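Local coordinates for protein mosquitocidal toxin (Lysinibacillus sphaericus, PDB 2VSE) that acts as a mosquito-killing toxin, probably an ADP-ribosyltransferase carried with several ricin-B-like lectin domains that are likely to bind sugars, at residues 367-372 with 403-408; 377-382 with 396-401. One frame throughout, in Å; residues are numbered along the deposited sequence.

Interaction 1. Residues 367-372 with 403-408; sequences FYKFRN and SQEWLI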
ATOM      1  N   PHE A 367      14.485  27.516  -3.714  1.00 49.62           N
ATOM      2  CA  PHE A 367      14.706  27.957  -2.339  1.00 49.48           C
ATOM      3  C   PHE A 367      14.193  29.391  -2.201  1.00 49.44           C
ATOM      4  O   PHE A 367      13.976  30.068  -3.207  1.00 49.38           O
ATOM      5  CB  PHE A 367      16.192  27.860  -1.969  1.00 49.32           C
ATOM      6  CG  PHE A 367      16.735  26.455  -1.992  1.00 49.23           C
ATOM      7  CD1 PHE A 367      16.770  25.685  -0.825  1.00 49.19           C
ATOM      8  CD2 PHE A 367      17.210  25.894  -3.177  1.00 48.75           C
ATOM      9  CE1 PHE A 367      17.268  24.383  -0.841  1.00 48.06           C
ATOM     10  CE2 PHE A 367      17.709  24.591  -3.201  1.00 48.20           C
ATOM     11  CZ  PHE A 367      17.737  23.836  -2.030  1.00 48.46           C
ATOM     12  N   TYR A 368      13.997  29.847  -0.963  1.00 49.58           N
ATOM     13  CA  TYR A 368      13.437  31.180  -0.699  1.00 49.72           C
ATOM     14  C   TYR A 368      14.438  32.142  -0.089  1.00 49.60           C
ATOM     15  O   TYR A 368      15.218  31.766   0.786  1.00 49.71           O
ATOM     16  CB  TYR A 368      12.213  31.084   0.219  1.00 50.15           C
ATOM     17  CG  TYR A 368      11.075  30.314  -0.397  1.00 50.98           C
ATOM     18  CD1 TYR A 368      10.121  30.958  -1.182  1.00 51.56           C
ATOM     19  CD2 TYR A 368      10.963  28.937  -0.218  1.00 50.05           C
ATOM     20  CE1 TYR A 368       9.078  30.256  -1.766  1.00 51.48           C
ATOM     21  CE2 TYR A 368       9.926  28.229  -0.785  1.00 50.30           C
ATOM     22  CZ  TYR A 368       8.986  28.892  -1.561  1.00 51.60           C
ATOM     23  OH  TYR A 368       7.952  28.183  -2.151  1.00 53.09           O
ATOM     24  N   LYS A 369      14.399  33.387  -0.559  1.00 49.60           N
ATOM     25  CA  LYS A 369      15.150  34.493   0.046  1.00 49.43           C
ATOM     26  C   LYS A 369      14.178  35.437   0.757  1.00 49.24           C
ATOM     27  O   LYS A 369      13.106  35.757   0.235  1.00 49.03           O
ATOM     28  CB  LYS A 369      15.957  35.275  -1.004  1.00 49.43           C
ATOM     29  CG  LYS A 369      16.748  34.417  -2.008  1.00 49.82           C
ATOM     30  CD  LYS A 369      18.185  34.116  -1.571  1.00 49.48           C
ATOM     31  CE  LYS A 369      19.152  35.231  -1.954  1.00 49.48           C
ATOM     32  NZ  LYS A 369      20.549  34.735  -2.149  1.00 48.60           N
ATOM     33  N   PHE A 370      14.552  35.863   1.957  1.00 49.09           N
ATOM     34  CA  PHE A 370      13.776  36.838   2.704  1.00 49.12           C
ATOM     35  C   PHE A 370      14.499  38.179   2.620  1.00 49.28           C
ATOM     36  O   PHE A 370      15.682  38.265   2.956  1.00 49.39           O
ATOM     37  CB  PHE A 370      13.676  36.444   4.179  1.00 49.19           C
ATOM     38  CG  PHE A 370      12.878  35.198   4.442  1.00 48.73           C
ATOM     39  CD1 PHE A 370      11.578  35.287   4.923  1.00 48.54           C
ATOM     40  CD2 PHE A 370      13.440  33.943   4.265  1.00 47.99           C
ATOM     41  CE1 PHE A 370      10.840  34.152   5.184  1.00 49.18           C
ATOM     42  CE2 PHE A 370      12.702  32.791   4.527  1.00 48.78           C
ATOM     43  CZ  PHE A 370      11.401  32.896   4.986  1.00 48.63           C
ATOM     44  N   ARG A 371      13.803  39.217   2.160  1.00 49.16           N
ATOM     45  CA  ARG A 371      14.350  40.563   2.220  1.00 49.11           C
ATOM     46  C   ARG A 371      13.387  41.538   2.902  1.00 48.73           C
ATOM     47  O   ARG A 371      12.183  41.520   2.651  1.00 48.59           O
ATOM     48  CB  ARG A 371      14.858  41.039   0.841  1.00 49.53           C
ATOM     49  CG  ARG A 371      13.815  41.434  -0.201  1.00 50.31           C
ATOM     50  CD  ARG A 371      14.266  41.088  -1.638  1.00 51.42           C
ATOM     51  NE  ARG A 371      15.488  41.781  -2.061  1.00 52.34           N
ATOM     52  CZ  ARG A 371      16.284  41.376  -3.051  1.00 51.70           C
ATOM     53  NH1 ARG A 371      16.001  40.274  -3.734  1.00 51.16           N
ATOM     54  NH2 ARG A 371      17.372  42.072  -3.354  1.00 50.91           N
ATOM     55  N   ASN A 372      13.929  42.352   3.804  1.00 48.50           N
ATOM     56  CA  ASN A 372      13.124  43.256   4.625  1.00 48.17           C
ATOM     57  C   ASN A 372      12.395  44.322   3.813  1.00 48.12           C
ATOM     58  O   ASN A 372      12.970  44.939   2.913  1.00 48.01           O
ATOM     59  CB  ASN A 372      13.982  43.912   5.700  1.00 47.91           C
ATOM     60  CG  ASN A 372      13.149  44.613   6.747  1.00 48.01           C
ATOM     61  OD1 ASN A 372      12.878  45.810   6.640  1.00 47.73           O
ATOM     62  ND2 ASN A 372      12.715  43.866   7.759  1.00 47.74           N
ATOM     63  N   SER A 403      23.876  30.462   2.742  1.00 49.20           N
ATOM     64  CA  SER A 403      23.398  30.779   4.082  1.00 49.20           C
ATOM     65  C   SER A 403      22.241  31.784   4.056  1.00 49.18           C
ATOM     66  O   SER A 403      21.560  31.975   5.064  1.00 49.18           O
ATOM     67  CB  SER A 403      24.542  31.279   4.967  1.00 49.24           C
ATOM     68  OG  SER A 403      25.139  32.446   4.428  1.00 49.65           O
ATOM     69  N   GLN A 404      22.017  32.431   2.914  1.00 49.10           N
ATOM     70  CA  GLN A 404      20.842  33.306   2.785  1.00 49.22           C
ATOM     71  C   GLN A 404      19.706  32.658   1.972  1.00 49.13           C
ATOM     72  O   GLN A 404      18.704  33.305   1.638  1.00 49.01           O
ATOM     73  CB  GLN A 404      21.198  34.744   2.314  1.00 48.91           C
ATOM     74  CG  GLN A 404      21.771  34.875   0.911  1.00 49.24           C
ATOM     75  CD  GLN A 404      22.184  36.308   0.549  1.00 49.29           C
ATOM     76  OE1 GLN A 404      21.961  36.759  -0.577  1.00 49.24           O
ATOM     77  NE2 GLN A 404      22.797  37.018   1.497  1.00 49.00           N
ATOM     78  N   GLU A 405      19.868  31.368   1.681  1.00 49.16           N
ATOM     79  CA  GLU A 405      18.806  30.590   1.039  1.00 49.24           C
ATOM     80  C   GLU A 405      18.109  29.705   2.074  1.00 49.07           C
ATOM     81  O   GLU A 405      18.761  29.108   2.939  1.00 49.08           O
ATOM     82  CB  GLU A 405      19.342  29.783  -0.155  1.00 49.28           C
ATOM     83  CG  GLU A 405      19.821  30.647  -1.337  1.00 49.42           C
ATOM     84  CD  GLU A 405      20.066  29.855  -2.631  1.00 49.74           C
ATOM     85  OE1 GLU A 405      21.179  29.943  -3.190  1.00 50.24           O
ATOM     86  OE2 GLU A 405      19.150  29.149  -3.102  1.00 50.84           O
ATOM     87  N   TRP A 406      16.781  29.643   1.997  1.00 48.98           N
ATOM     88  CA  TRP A 406      15.983  28.933   2.999  1.00 49.08           C
ATOM     89  C   TRP A 406      14.912  28.025   2.400  1.00 49.47           C
ATOM     90  O   TRP A 406      14.428  28.266   1.286  1.00 49.66           O
ATOM     91  CB  TRP A 406      15.294  29.925   3.941  1.00 48.56           C
ATOM     92  CG  TRP A 406      16.221  30.902   4.595  1.00 48.38           C
ATOM     93  CD1 TRP A 406      16.675  32.082   4.071  1.00 47.03           C
ATOM     94  CD2 TRP A 406      16.803  30.791   5.896  1.00 47.83           C
ATOM     95  NE1 TRP A 406      17.505  32.705   4.963  1.00 47.03           N
ATOM     96  CE2 TRP A 406      17.599  31.939   6.096  1.00 47.53           C
ATOM     97  CE3 TRP A 406      16.724  29.839   6.916  1.00 48.10           C
ATOM     98  CZ2 TRP A 406      18.316  32.159   7.275  1.00 47.50           C
ATOM     99  CZ3 TRP A 406      17.445  30.054   8.086  1.00 47.87           C
ATOM    100  CH2 TRP A 406      18.231  31.208   8.253  1.00 47.40           C
ATOM    101  N   LEU A 407      14.533  26.999   3.163  1.00 49.58           N
ATOM    102  CA  LEU A 407      13.354  26.191   2.875  1.00 49.74           C
ATOM    103  C   LEU A 407      12.223  26.590   3.819  1.00 49.85           C
ATOM    104  O   LEU A 407      12.428  26.759   5.023  1.00 49.98           O
ATOM    105  CB  LEU A 407      13.659  24.705   3.054  1.00 49.80           C
ATOM    106  CG  LEU A 407      14.618  24.000   2.090  1.00 50.36           C
ATOM    107  CD1 LEU A 407      15.047  22.680   2.676  1.00 51.27           C
ATOM    108  CD2 LEU A 407      13.984  23.778   0.726  1.00 51.94           C
ATOM    109  N   ILE A 408      11.031  26.763   3.261  1.00 49.84           N
ATOM    110  CA  ILE A 408       9.840  27.022   4.056  1.00 49.48           C
ATOM    111  C   ILE A 408       9.027  25.738   4.061  1.00 49.52           C
ATOM    112  O   ILE A 408       8.342  25.426   3.082  1.00 49.78           O
ATOM    113  CB  ILE A 408       9.017  28.193   3.494  1.00 49.34           C
ATOM    114  CG1 ILE A 408       9.881  29.461   3.446  1.00 49.46           C
ATOM    115  CG2 ILE A 408       7.763  28.433   4.349  1.00 49.28           C
ATOM    116  CD1 ILE A 408       9.254  30.623   2.725  1.00 48.60           C
TER
HETATM  117  O   HOH W   1      16.810  35.051   2.852  1.00 55.95           O

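Interaction 2. Residues 377-382 with 396-401; sequences SKILDL and SSENSS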
ATOM      1  N   SER A 377      17.168  45.843   0.198  1.00 48.47           N
ATOM      2  CA  SER A 377      18.560  45.443  -0.012  1.00 48.41           C
ATOM      3  C   SER A 377      19.080  44.539   1.117  1.00 48.50           C
ATOM      4  O   SER A 377      20.169  43.962   1.007  1.00 48.44           O
ATOM      5  CB  SER A 377      19.454  46.675  -0.120  1.00 48.29           C
ATOM      6  OG  SER A 377      19.739  47.194   1.167  1.00 47.72           O
ATOM      7  N   LYS A 378      18.307  44.439   2.200  1.00 48.46           N
ATOM      8  CA  LYS A 378      18.706  43.680   3.381  1.00 48.57           C
ATOM      9  C   LYS A 378      18.082  42.280   3.403  1.00 48.81           C
ATOM     10  O   LYS A 378      16.869  42.119   3.579  1.00 48.95           O
ATOM     11  CB  LYS A 378      18.393  44.459   4.665  1.00 48.43           C
ATOM     12  CG  LYS A 378      19.197  45.774   4.844  1.00 48.63           C
ATOM     13  CD  LYS A 378      20.711  45.558   4.772  1.00 48.45           C
ATOM     14  CE  LYS A 378      21.474  46.876   4.680  1.00 48.86           C
ATOM     15  NZ  LYS A 378      21.715  47.482   6.017  1.00 49.12           N
ATOM     16  N   ILE A 379      18.931  41.272   3.226  1.00 48.78           N
ATOM     17  CA  ILE A 379      18.491  39.882   3.088  1.00 48.87           C
ATOM     18  C   ILE A 379      18.774  39.045   4.345  1.00 48.62           C
ATOM     19  O   ILE A 379      19.832  39.165   4.963  1.00 48.55           O
ATOM     20  CB  ILE A 379      19.106  39.246   1.807  1.00 49.03           C
ATOM     21  CG1 ILE A 379      18.486  39.895   0.567  1.00 49.50           C
ATOM     22  CG2 ILE A 379      18.875  37.748   1.752  1.00 48.94           C
ATOM     23  CD1 ILE A 379      19.494  40.354  -0.476  1.00 50.44           C
ATOM     24  N   LEU A 380      17.802  38.211   4.709  1.00 48.52           N
ATOM     25  CA  LEU A 380      17.876  37.346   5.880  1.00 48.51           C
ATOM     26  C   LEU A 380      18.954  36.281   5.710  1.00 48.61           C
ATOM     27  O   LEU A 380      18.939  35.526   4.735  1.00 48.54           O
ATOM     28  CB  LEU A 380      16.522  36.685   6.118  1.00 48.32           C
ATOM     29  CG  LEU A 380      16.309  35.976   7.456  1.00 48.58           C
ATOM     30  CD1 LEU A 380      16.341  36.957   8.631  1.00 48.37           C
ATOM     31  CD2 LEU A 380      14.992  35.223   7.433  1.00 48.54           C
ATOM     32  N   ASP A 381      19.865  36.219   6.680  1.00 48.66           N
ATOM     33  CA  ASP A 381      21.108  35.461   6.569  1.00 48.73           C
ATOM     34  C   ASP A 381      21.569  34.998   7.955  1.00 48.85           C
ATOM     35  O   ASP A 381      21.021  35.425   8.977  1.00 48.96           O
ATOM     36  CB  ASP A 381      22.179  36.359   5.922  1.00 48.77           C
ATOM     37  CG  ASP A 381      23.258  35.576   5.168  1.00 49.05           C
ATOM     38  OD1 ASP A 381      23.293  34.329   5.246  1.00 48.95           O
ATOM     39  OD2 ASP A 381      24.089  36.224   4.492  1.00 49.10           O
ATOM     40  N   LEU A 382      22.565  34.110   7.978  1.00 49.01           N
ATOM     41  CA  LEU A 382      23.250  33.694   9.205  1.00 48.93           C
ATOM     42  C   LEU A 382      24.577  34.449   9.313  1.00 48.92           C
ATOM     43  O   LEU A 382      25.301  34.570   8.322  1.00 49.11           O
ATOM     44  CB  LEU A 382      23.538  32.189   9.180  1.00 48.91           C
ATOM     45  CG  LEU A 382      22.421  31.146   9.010  1.00 48.71           C
ATOM     46  CD1 LEU A 382      23.024  29.790   8.711  1.00 48.48           C
ATOM     47  CD2 LEU A 382      21.529  31.052  10.226  1.00 48.48           C
ATOM     48  N   SER A 396      21.882  41.026   5.780  1.00 48.69           N
ATOM     49  CA  SER A 396      23.102  41.319   5.018  1.00 48.73           C
ATOM     50  C   SER A 396      22.811  41.542   3.535  1.00 48.78           C
ATOM     51  O   SER A 396      21.740  41.178   3.042  1.00 48.82           O
ATOM     52  CB  SER A 396      24.152  40.213   5.195  1.00 48.62           C
ATOM     53  OG  SER A 396      23.970  39.164   4.261  1.00 48.32           O
ATOM     54  N   SER A 397      23.771  42.133   2.832  1.00 48.80           N
ATOM     55  CA  SER A 397      23.614  42.388   1.403  1.00 49.04           C
ATOM     56  C   SER A 397      23.713  41.084   0.617  1.00 49.20           C
ATOM     57  O   SER A 397      24.269  40.099   1.110  1.00 49.11           O
ATOM     58  CB  SER A 397      24.617  43.441   0.898  1.00 48.98           C
ATOM     59  OG  SER A 397      25.958  43.007   1.030  1.00 48.75           O
ATOM     60  N   GLU A 398      23.175  41.097  -0.602  1.00 49.56           N
ATOM     61  CA  GLU A 398      23.035  39.895  -1.427  1.00 49.92           C
ATOM     62  C   GLU A 398      24.345  39.150  -1.707  1.00 49.92           C
ATOM     63  O   GLU A 398      25.351  39.747  -2.117  1.00 49.77           O
ATOM     64  CB  GLU A 398      22.308  40.216  -2.739  1.00 50.20           C
ATOM     65  CG  GLU A 398      21.854  38.968  -3.493  1.00 51.01           C
ATOM     66  CD  GLU A 398      20.475  39.109  -4.107  1.00 51.79           C
ATOM     67  OE1 GLU A 398      19.697  38.140  -4.013  1.00 52.55           O
ATOM     68  OE2 GLU A 398      20.164  40.177  -4.676  1.00 52.22           O
ATOM     69  N   ASN A 399      24.287  37.838  -1.484  1.00 49.84           N
ATOM     70  CA  ASN A 399      25.410  36.921  -1.613  1.00 49.96           C
ATOM     71  C   ASN A 399      25.162  35.883  -2.695  1.00 49.92           C
ATOM     72  O   ASN A 399      24.017  35.650  -3.095  1.00 50.03           O
ATOM     73  CB  ASN A 399      25.570  36.140  -0.301  1.00 50.15           C
ATOM     74  CG  ASN A 399      26.589  36.749   0.640  1.00 50.58           C
ATOM     75  OD1 ASN A 399      26.639  36.385   1.819  1.00 50.77           O
ATOM     76  ND2 ASN A 399      27.416  37.666   0.129  1.00 50.19           N
ATOM     77  N   SER A 400      26.238  35.235  -3.134  1.00 49.73           N
ATOM     78  CA  SER A 400      26.136  33.959  -3.838  1.00 49.47           C
ATOM     79  C   SER A 400      26.075  32.799  -2.831  1.00 49.34           C
ATOM     80  O   SER A 400      25.951  31.635  -3.217  1.00 49.29           O
ATOM     81  CB  SER A 400      27.328  33.785  -4.775  1.00 49.50           C
ATOM     82  OG  SER A 400      28.537  34.036  -4.084  1.00 49.61           O
ATOM     83  N   SER A 401      26.144  33.139  -1.542  1.00 49.20           N
ATOM     84  CA  SER A 401      26.228  32.166  -0.449  1.00 49.12           C
ATOM     85  C   SER A 401      24.894  31.495  -0.119  1.00 49.10           C
ATOM     86  O   SER A 401      23.829  32.117  -0.197  1.00 49.02           O
ATOM     87  CB  SER A 401      26.814  32.827   0.804  1.00 49.11           C
ATOM     88  OG  SER A 401      26.699  31.985   1.940  1.00 49.02           O
TER
HETATM   89  O   HOH W   2      21.543  43.152  -1.193  1.00 66.11           O
HETATM   90  O   HOH W   3      26.501  36.578   4.550  1.00 72.26           O

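Interaction 1. Residues 367-372 with 403-408
The ring of Phe370 points its edge at the face of the Trp406 indole. The planes stand 84° apart, a T-shaped pair, and the ring centroid lies 5.4 Å from that of the five-membered ring. CB of Trp406 lies at the edge of the Phe370 ring. The carbonyl O of Tyr368 lies at the indole edge. Gln404 and Trp406 form the Gln-x-Trp motif of ricin-type beta-trefoil lectins, and this contact lies in the first ricin B lectin domain of the toxin. Ile408 CD1 sits over one face of the Tyr368 ring, 3.9 Å from its centroid, as a CH-pi contact offset toward the rim. The same methyl reaches Phe370 CZ. CG1 of Ile408 is anti to the carbonyl carbon (chi1 -58°) and the chain runs on extended, which carries CD1 over Tyr368 and up to Phe370. Leu407 CD2 packs on Phe367 CE1.

The backbones form a single antiparallel bridge, Tyr368 with Trp406, a hydrogen-bonded pair. Tyr368 N gives a nearly straight bond to Trp406 O (2.8 Å), and Trp406 N returns a more bent one to Tyr368 O (2.9 Å). The indole NE1 is held by Leu380 O. Glu405 OE2 lies near Phe367 CB and is bonded by Asn363 ND2. Lys369 bends at chi2 and chi3, which brings NZ to a lone pair of Gln404 OE1 at 2.9 Å. That oxygen also accepts from Asn399 N, so two donors grip this one atom. A water accepts from Phe370 N at 2.6 Å and lies 2.8 Å from Gln404 O, bridging the two backbones.

Interaction 2. Residues 377-382 with 396-401
The open end of an antiparallel beta hairpin in the beta-trefoil lectin domain is closed here, where strands 379-382 and 393-396 come together. Ile379 and Ser396 are a hydrogen-bonded pair. Ile379 N bonds to Ser396 O at 2.8 Å, and Ser396 N bonds to Ile379 O at 2.9 Å. The Ser396 hydroxyl adds a side-chain link. Its OG lies between its own backbone N and carbonyl carbon (chi1 87°) and donates to Asp381 OD2 at 3.0 Å, on the anti lone pair. The other oxygen, Asp381 OD1, takes Leu382 N from above the carboxylate plane and also accepts from Ser403 OG. The carboxylate is thus fixed through both oxygens. Past the hairpin the chain turns, and Ile379 CD1 packs on Glu398 CB at 3.6 Å. A water joins the two backbones at the outer end. It donates to Ser377 O and accepts from Glu398 N, each at 2.7 Å. Strand 368-372 flanks the hairpin, with Phe370 bonded to Leu380 through the backbone. Leu380 touches Phe370, as well as Leu393 on strand 393-396. The loop after Ser396 then leads to strand 406-410.

How the interactions relate
From the N terminus, strand 368-372 comes first and strand 379-382 follows it. Interaction 2 closes the shorter loop, the hairpin that returns through strand 393-396. Interaction 1 closes the longer one when the chain comes back at 403-408. Interaction 2 is therefore nested inside interaction 1, and their centres are 9 Å apart. Several hydrogen bonds join them, among them Asn372 with Lys378 through the backbone. Gln404 also packs against Leu380. The chain then runs on in strand 406-410, which pairs with 271-277, the first strand of the domain. Together the two contacts tie the last hairpin of this lectin domain to its closing strand.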